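Local coordinates for cellulase (Soil metagenome, PDB 5I2U), which probably hydrolyses the beta-1,4-glucosidic bonds of cellulose as a salt-tolerant glycoside hydrolase of family 5, at residues H64-Q77 with F106-E120. Sequence-based numbering, arbitrary orientation.
Sequences HNLWPRFYNKNAVQ and FALQCITPVIESAIE
Lys73 lies across helix 106-120 as a knob in the hole formed by Pro113, Glu116, Ser117 and Glu120, where helix 73-77, on the outside of the TIM barrel, crosses helix 106-120 at 42°. CG stands anti to the carbonyl carbon (chi1 -62°), and the extended chain beyond it is long enough to carry NZ between two carboxylates one turn apart. Both pairs are salt bridges: Glu120 OE2 offers its syn lone pair to NZ at 2.7 Å, while Glu116 OE1 is met on the anti side, 2.9 Å from NZ and tilted 32° out of the carboxylate plane. With an alanine in place of Lys73, both glutamates would probably lose their shared cation, and Pro113 CB its cover. Val76, small and branched, lays CG2 against Val114 CG1. In the loop leading from strand 57-61, the flat ring of Tyr71 sets CD2 3.6 Å from Val114 CG2, and its OH donates to Gly62 O and accepts from Ala91 N. Cys110, slim enough for close approach, brings SG to the edge of the His64 ring, 3.8 Å from CD2; Pro68 CB meets Phe106 CZ. Ser117, small yet hydroxylated, donates from OG to an in-plane lone pair of Lys73 O at 2.9 Å, an oxygen that also accepts from Gln77 N.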
loop_
_atom_site.group_PDB
_atom_site.type_symbol
_atom_site.label_atom_id
_atom_site.label_comp_id
_atom_site.label_asym_id
_atom_site.label_seq_id
_atom_site.Cartn_x
_atom_site.Cartn_y
_atom_site.Cartn_z
ATOM N N HIS A 64 -1.115 -10.673 -6.737
ATOM C CA HIS A 64 -2.338 -11.432 -7.097
ATOM C C HIS A 64 -2.008 -12.687 -7.916
ATOM O O HIS A 64 -2.665 -13.701 -7.781
ATOM C CB HIS A 64 -3.361 -10.559 -7.867
ATOM C CG HIS A 64 -3.137 -10.541 -9.347
ATOM N ND1 HIS A 64 -2.236 -9.694 -9.947
ATOM C CD2 HIS A 64 -3.661 -11.296 -10.343
ATOM C CE1 HIS A 64 -2.216 -9.916 -11.246
ATOM N NE2 HIS A 64 -3.070 -10.886 -11.513
ATOM N N ASN A 65 -0.991 -12.596 -8.770
ATOM C CA ASN A 65 -0.581 -13.727 -9.610
ATOM C C ASN A 65 0.109 -14.887 -8.848
ATOM O O ASN A 65 0.286 -15.972 -9.426
ATOM C CB ASN A 65 0.222 -13.278 -10.849
ATOM C CG ASN A 65 1.344 -12.288 -10.537
ATOM O OD1 ASN A 65 1.203 -11.430 -9.679
ATOM N ND2 ASN A 65 2.435 -12.366 -11.295
ATOM N N LEU A 66 0.443 -14.668 -7.565
ATOM C CA LEU A 66 0.999 -15.693 -6.694
ATOM C C LEU A 66 0.021 -16.247 -5.670
ATOM O O LEU A 66 0.010 -17.446 -5.413
ATOM C CB LEU A 66 2.229 -15.164 -5.985
ATOM C CG LEU A 66 3.367 -14.726 -6.890
ATOM C CD1 LEU A 66 4.611 -14.472 -6.069
ATOM C CD2 LEU A 66 3.651 -15.764 -7.971
ATOM N N TRP A 67 -0.785 -15.379 -5.072
ATOM C CA TRP A 67 -1.746 -15.783 -4.045
ATOM C C TRP A 67 -3.132 -15.244 -4.376
ATOM O O TRP A 67 -3.727 -14.525 -3.569
ATOM C CB TRP A 67 -1.263 -15.319 -2.669
ATOM C CG TRP A 67 0.116 -15.806 -2.413
ATOM C CD1 TRP A 67 0.493 -17.089 -2.138
ATOM C CD2 TRP A 67 1.317 -15.048 -2.490
ATOM N NE1 TRP A 67 1.843 -17.166 -1.997
ATOM C CE2 TRP A 67 2.381 -15.926 -2.195
ATOM C CE3 TRP A 67 1.597 -13.712 -2.739
ATOM C CZ2 TRP A 67 3.715 -15.501 -2.148
ATOM C CZ3 TRP A 67 2.924 -13.286 -2.682
ATOM C CH2 TRP A 67 3.963 -14.185 -2.409
ATOM N N PRO A 68 -3.668 -15.639 -5.553
ATOM C CA PRO A 68 -4.990 -15.176 -5.970
ATOM C C PRO A 68 -6.159 -15.646 -5.111
ATOM O O PRO A 68 -7.202 -14.997 -5.132
ATOM C CB PRO A 68 -5.139 -15.761 -7.367
ATOM C CG PRO A 68 -4.336 -17.023 -7.316
ATOM C CD PRO A 68 -3.117 -16.610 -6.519
ATOM N N ARG A 69 -6.011 -16.737 -4.367
ATOM C CA ARG A 69 -7.122 -17.274 -3.573
ATOM C C ARG A 69 -7.630 -16.298 -2.504
ATOM O O ARG A 69 -8.821 -16.292 -2.172
ATOM C CB ARG A 69 -6.779 -18.669 -2.996
ATOM C CG ARG A 69 -5.908 -18.730 -1.754
ATOM C CD ARG A 69 -5.404 -20.158 -1.514
ATOM N NE ARG A 69 -4.677 -20.295 -0.241
ATOM C CZ ARG A 69 -5.220 -20.599 0.944
ATOM N NH1 ARG A 69 -6.532 -20.806 1.082
ATOM N NH2 ARG A 69 -4.437 -20.702 2.016
ATOM N N PHE A 70 -6.753 -15.426 -2.012
ATOM C CA PHE A 70 -7.160 -14.428 -1.012
ATOM C C PHE A 70 -7.847 -13.186 -1.583
ATOM O O PHE A 70 -8.328 -12.346 -0.818
ATOM C CB PHE A 70 -5.948 -14.014 -0.163
ATOM C CG PHE A 70 -5.304 -15.161 0.551
ATOM C CD1 PHE A 70 -5.984 -15.826 1.565
ATOM C CD2 PHE A 70 -4.038 -15.595 0.197
ATOM C CE1 PHE A 70 -5.407 -16.912 2.218
ATOM C CE2 PHE A 70 -3.458 -16.673 0.840
ATOM C CZ PHE A 70 -4.136 -17.330 1.852
ATOM N N TYR A 71 -7.885 -13.044 -2.904
ATOM C CA TYR A 71 -8.555 -11.904 -3.541
ATOM C C TYR A 71 -10.031 -12.258 -3.678
ATOM O O TYR A 71 -10.509 -12.635 -4.750
ATOM C CB TYR A 71 -7.914 -11.580 -4.891
ATOM C CG TYR A 71 -6.614 -10.817 -4.769
ATOM C CD1 TYR A 71 -5.461 -11.424 -4.261
ATOM C CD2 TYR A 71 -6.537 -9.486 -5.158
ATOM C CE1 TYR A 71 -4.269 -10.716 -4.137
ATOM C CE2 TYR A 71 -5.354 -8.776 -5.036
ATOM C CZ TYR A 71 -4.231 -9.391 -4.520
ATOM O OH TYR A 71 -3.076 -8.643 -4.427
ATOM N N ASN A 72 -10.741 -12.120 -2.571
ATOM C CA ASN A 72 -12.168 -12.364 -2.517
ATOM C C ASN A 72 -12.825 -11.496 -1.437
ATOM O O ASN A 72 -12.139 -10.940 -0.574
ATOM C CB ASN A 72 -12.426 -13.845 -2.261
ATOM C CG ASN A 72 -11.968 -14.294 -0.879
ATOM O OD1 ASN A 72 -12.655 -14.063 0.096
ATOM N ND2 ASN A 72 -10.816 -14.958 -0.803
ATOM N N LYS A 73 -14.148 -11.406 -1.473
ATOM C CA LYS A 73 -14.862 -10.474 -0.610
ATOM C C LYS A 73 -14.783 -10.822 0.870
ATOM O O LYS A 73 -14.732 -9.917 1.715
ATOM C CB LYS A 73 -16.313 -10.332 -1.053
ATOM C CG LYS A 73 -16.431 -9.763 -2.461
ATOM C CD LYS A 73 -17.770 -9.103 -2.723
ATOM C CE LYS A 73 -17.751 -8.423 -4.081
ATOM N NZ LYS A 73 -19.036 -7.730 -4.371
ATOM N N ASN A 74 -14.728 -12.113 1.173
ATOM C CA ASN A 74 -14.768 -12.584 2.545
ATOM C C ASN A 74 -13.446 -12.342 3.274
ATOM O O ASN A 74 -13.436 -11.912 4.434
ATOM C CB ASN A 74 -15.161 -14.055 2.588
ATOM C CG ASN A 74 -16.583 -14.304 2.063
ATOM O OD1 ASN A 74 -17.439 -13.419 2.076
ATOM N ND2 ASN A 74 -16.834 -15.526 1.611
ATOM N N ALA A 75 -12.336 -12.579 2.583
ATOM C CA ALA A 75 -11.017 -12.252 3.127
ATOM C C ALA A 75 -10.928 -10.783 3.503
ATOM O O ALA A 75 -10.455 -10.455 4.587
ATOM C CB ALA A 75 -9.925 -12.598 2.133
ATOM N N VAL A 76 -11.440 -9.909 2.631
ATOM C CA VAL A 76 -11.415 -8.471 2.891
ATOM C C VAL A 76 -12.303 -8.103 4.092
ATOM O O VAL A 76 -11.858 -7.373 4.963
ATOM C CB VAL A 76 -11.802 -7.639 1.653
ATOM C CG1 VAL A 76 -11.756 -6.160 1.963
ATOM C CG2 VAL A 76 -10.844 -7.895 0.507
ATOM N N GLN A 77 -13.539 -8.605 4.142
ATOM C CA GLN A 77 -14.415 -8.379 5.296
ATOM C C GLN A 77 -13.774 -8.902 6.571
ATOM O O GLN A 77 -13.863 -8.241 7.601
ATOM C CB GLN A 77 -15.787 -9.041 5.126
ATOM C CG GLN A 77 -16.689 -8.856 6.343
ATOM C CD GLN A 77 -18.058 -9.471 6.195
ATOM O OE1 GLN A 77 -18.368 -10.110 5.185
ATOM N NE2 GLN A 77 -18.891 -9.297 7.220
ATOM N N PHE A 106 -7.611 -11.921 -15.702
ATOM C CA PHE A 106 -7.393 -12.527 -14.399
ATOM C C PHE A 106 -7.012 -11.495 -13.333
ATOM O O PHE A 106 -7.502 -11.558 -12.205
ATOM C CB PHE A 106 -6.307 -13.608 -14.485
ATOM C CG PHE A 106 -6.073 -14.339 -13.192
ATOM C CD1 PHE A 106 -7.133 -14.980 -12.539
ATOM C CD2 PHE A 106 -4.808 -14.380 -12.612
ATOM C CE1 PHE A 106 -6.932 -15.655 -11.337
ATOM C CE2 PHE A 106 -4.600 -15.045 -11.405
ATOM C CZ PHE A 106 -5.665 -15.684 -10.768
ATOM N N ALA A 107 -6.142 -10.555 -13.693
ATOM C CA ALA A 107 -5.825 -9.436 -12.823
ATOM C C ALA A 107 -7.111 -8.695 -12.416
ATOM O O ALA A 107 -7.331 -8.439 -11.218
ATOM C CB ALA A 107 -4.847 -8.495 -13.497
ATOM N N LEU A 108 -7.971 -8.389 -13.393
ATOM C CA LEU A 108 -9.243 -7.703 -13.109
ATOM C C LEU A 108 -10.239 -8.584 -12.338
ATOM O O LEU A 108 -11.005 -8.061 -11.511
ATOM C CB LEU A 108 -9.886 -7.154 -14.393
ATOM C CG LEU A 108 -9.102 -6.044 -15.110
ATOM C CD1 LEU A 108 -9.743 -5.729 -16.459
ATOM C CD2 LEU A 108 -8.980 -4.772 -14.279
ATOM N N GLN A 109 -10.222 -9.895 -12.574
ATOM C CA GLN A 109 -10.997 -10.853 -11.744
ATOM C C GLN A 109 -10.585 -10.858 -10.259
ATOM O O GLN A 109 -11.418 -11.074 -9.392
ATOM C CB GLN A 109 -10.895 -12.279 -12.320
ATOM C CG GLN A 109 -11.768 -12.520 -13.555
ATOM C CD GLN A 109 -11.405 -13.776 -14.347
ATOM O OE1 GLN A 109 -11.507 -13.783 -15.565
ATOM N NE2 GLN A 109 -10.979 -14.828 -13.661
ATOM N N CYS A 110 -9.309 -10.602 -9.975
ATOM C CA CYS A 110 -8.812 -10.595 -8.588
ATOM C C CYS A 110 -9.087 -9.286 -7.834
ATOM O O CYS A 110 -9.630 -9.304 -6.741
ATOM C CB CYS A 110 -7.315 -10.915 -8.559
ATOM S SG CYS A 110 -6.926 -12.632 -8.998
ATOM N N ILE A 111 -8.719 -8.160 -8.432
ATOM C CA ILE A 111 -8.818 -6.853 -7.755
ATOM C C ILE A 111 -10.261 -6.339 -7.549
ATOM O O ILE A 111 -10.537 -5.612 -6.605
ATOM C CB ILE A 111 -7.962 -5.770 -8.450
ATOM C CG1 ILE A 111 -8.499 -5.389 -9.839
ATOM C CG2 ILE A 111 -6.513 -6.233 -8.543
ATOM C CD1 ILE A 111 -7.951 -4.075 -10.366
ATOM N N THR A 112 -11.169 -6.722 -8.442
ATOM C CA THR A 112 -12.539 -6.222 -8.444
ATOM C C THR A 112 -13.315 -6.584 -7.166
ATOM O O THR A 112 -13.891 -5.690 -6.552
ATOM C CB THR A 112 -13.262 -6.668 -9.736
ATOM O OG1 THR A 112 -12.564 -6.097 -10.848
ATOM C CG2 THR A 112 -14.738 -6.222 -9.774
ATOM N N PRO A 113 -13.314 -7.865 -6.748
ATOM C CA PRO A 113 -13.974 -8.175 -5.470
ATOM C C PRO A 113 -13.313 -7.522 -4.247
ATOM O O PRO A 113 -14.002 -7.186 -3.298
ATOM C CB PRO A 113 -13.891 -9.706 -5.380
ATOM C CG PRO A 113 -12.885 -10.124 -6.399
ATOM C CD PRO A 113 -12.929 -9.091 -7.471
ATOM N N VAL A 114 -11.995 -7.313 -4.287
ATOM C CA VAL A 114 -11.302 -6.639 -3.191
ATOM C C VAL A 114 -11.733 -5.164 -3.096
ATOM O O VAL A 114 -11.997 -4.658 -1.996
ATOM C CB VAL A 114 -9.772 -6.777 -3.330
ATOM C CG1 VAL A 114 -9.017 -5.993 -2.243
ATOM C CG2 VAL A 114 -9.386 -8.256 -3.273
ATOM N N ILE A 115 -11.800 -4.483 -4.246
ATOM C CA ILE A 115 -12.232 -3.072 -4.304
ATOM C C ILE A 115 -13.687 -2.957 -3.869
ATOM O O ILE A 115 -14.015 -2.154 -2.998
ATOM C CB ILE A 115 -12.053 -2.457 -5.714
ATOM C CG1 ILE A 115 -10.569 -2.370 -6.091
ATOM C CG2 ILE A 115 -12.659 -1.053 -5.776
ATOM C CD1 ILE A 115 -10.314 -2.285 -7.582
ATOM N N GLU A 116 -14.546 -3.776 -4.475
ATOM C CA GLU A 116 -15.963 -3.801 -4.118
ATOM C C GLU A 116 -16.155 -4.080 -2.632
ATOM O O GLU A 116 -16.909 -3.376 -1.968
ATOM C CB GLU A 116 -16.729 -4.828 -4.954
ATOM C CG GLU A 116 -17.062 -4.362 -6.369
ATOM C CD GLU A 116 -17.679 -5.466 -7.217
ATOM O OE1 GLU A 116 -17.849 -6.610 -6.713
ATOM O OE2 GLU A 116 -17.993 -5.191 -8.396
ATOM N N SER A 117 -15.461 -5.077 -2.106
ATOM C CA SER A 117 -15.615 -5.446 -0.697
ATOM C C SER A 117 -15.164 -4.325 0.264
ATOM O O SER A 117 -15.768 -4.127 1.322
ATOM C CB SER A 117 -14.880 -6.758 -0.396
ATOM O OG SER A 117 -15.061 -7.153 0.959
ATOM N N ALA A 118 -14.110 -3.600 -0.109
ATOM C CA ALA A 118 -13.677 -2.431 0.659
ATOM C C ALA A 118 -14.749 -1.318 0.667
ATOM O O ALA A 118 -14.944 -0.638 1.676
ATOM C CB ALA A 118 -12.367 -1.898 0.099
ATOM N N ILE A 119 -15.433 -1.135 -0.464
ATOM C CA ILE A 119 -16.594 -0.239 -0.520
ATOM C C ILE A 119 -17.683 -0.777 0.416
ATOM O O ILE A 119 -18.161 -0.060 1.297
ATOM C CB ILE A 119 -17.117 -0.027 -1.977
ATOM C CG1 ILE A 119 -16.131 0.839 -2.767
ATOM C CG2 ILE A 119 -18.500 0.628 -1.982
ATOM C CD1 ILE A 119 -16.286 0.758 -4.269
ATOM N N GLU A 120 -18.039 -2.043 0.228
ATOM C CA GLU A 120 -19.101 -2.684 1.010
ATOM C C GLU A 120 -18.885 -2.621 2.518
ATOM O O GLU A 120 -19.826 -2.374 3.269
ATOM C CB GLU A 120 -19.265 -4.144 0.580
ATOM C CG GLU A 120 -19.897 -4.303 -0.793
ATOM C CD GLU A 120 -19.768 -5.715 -1.336
ATOM O OE1 GLU A 120 -19.678 -6.680 -0.531
ATOM O OE2 GLU A 120 -19.767 -5.848 -2.579
#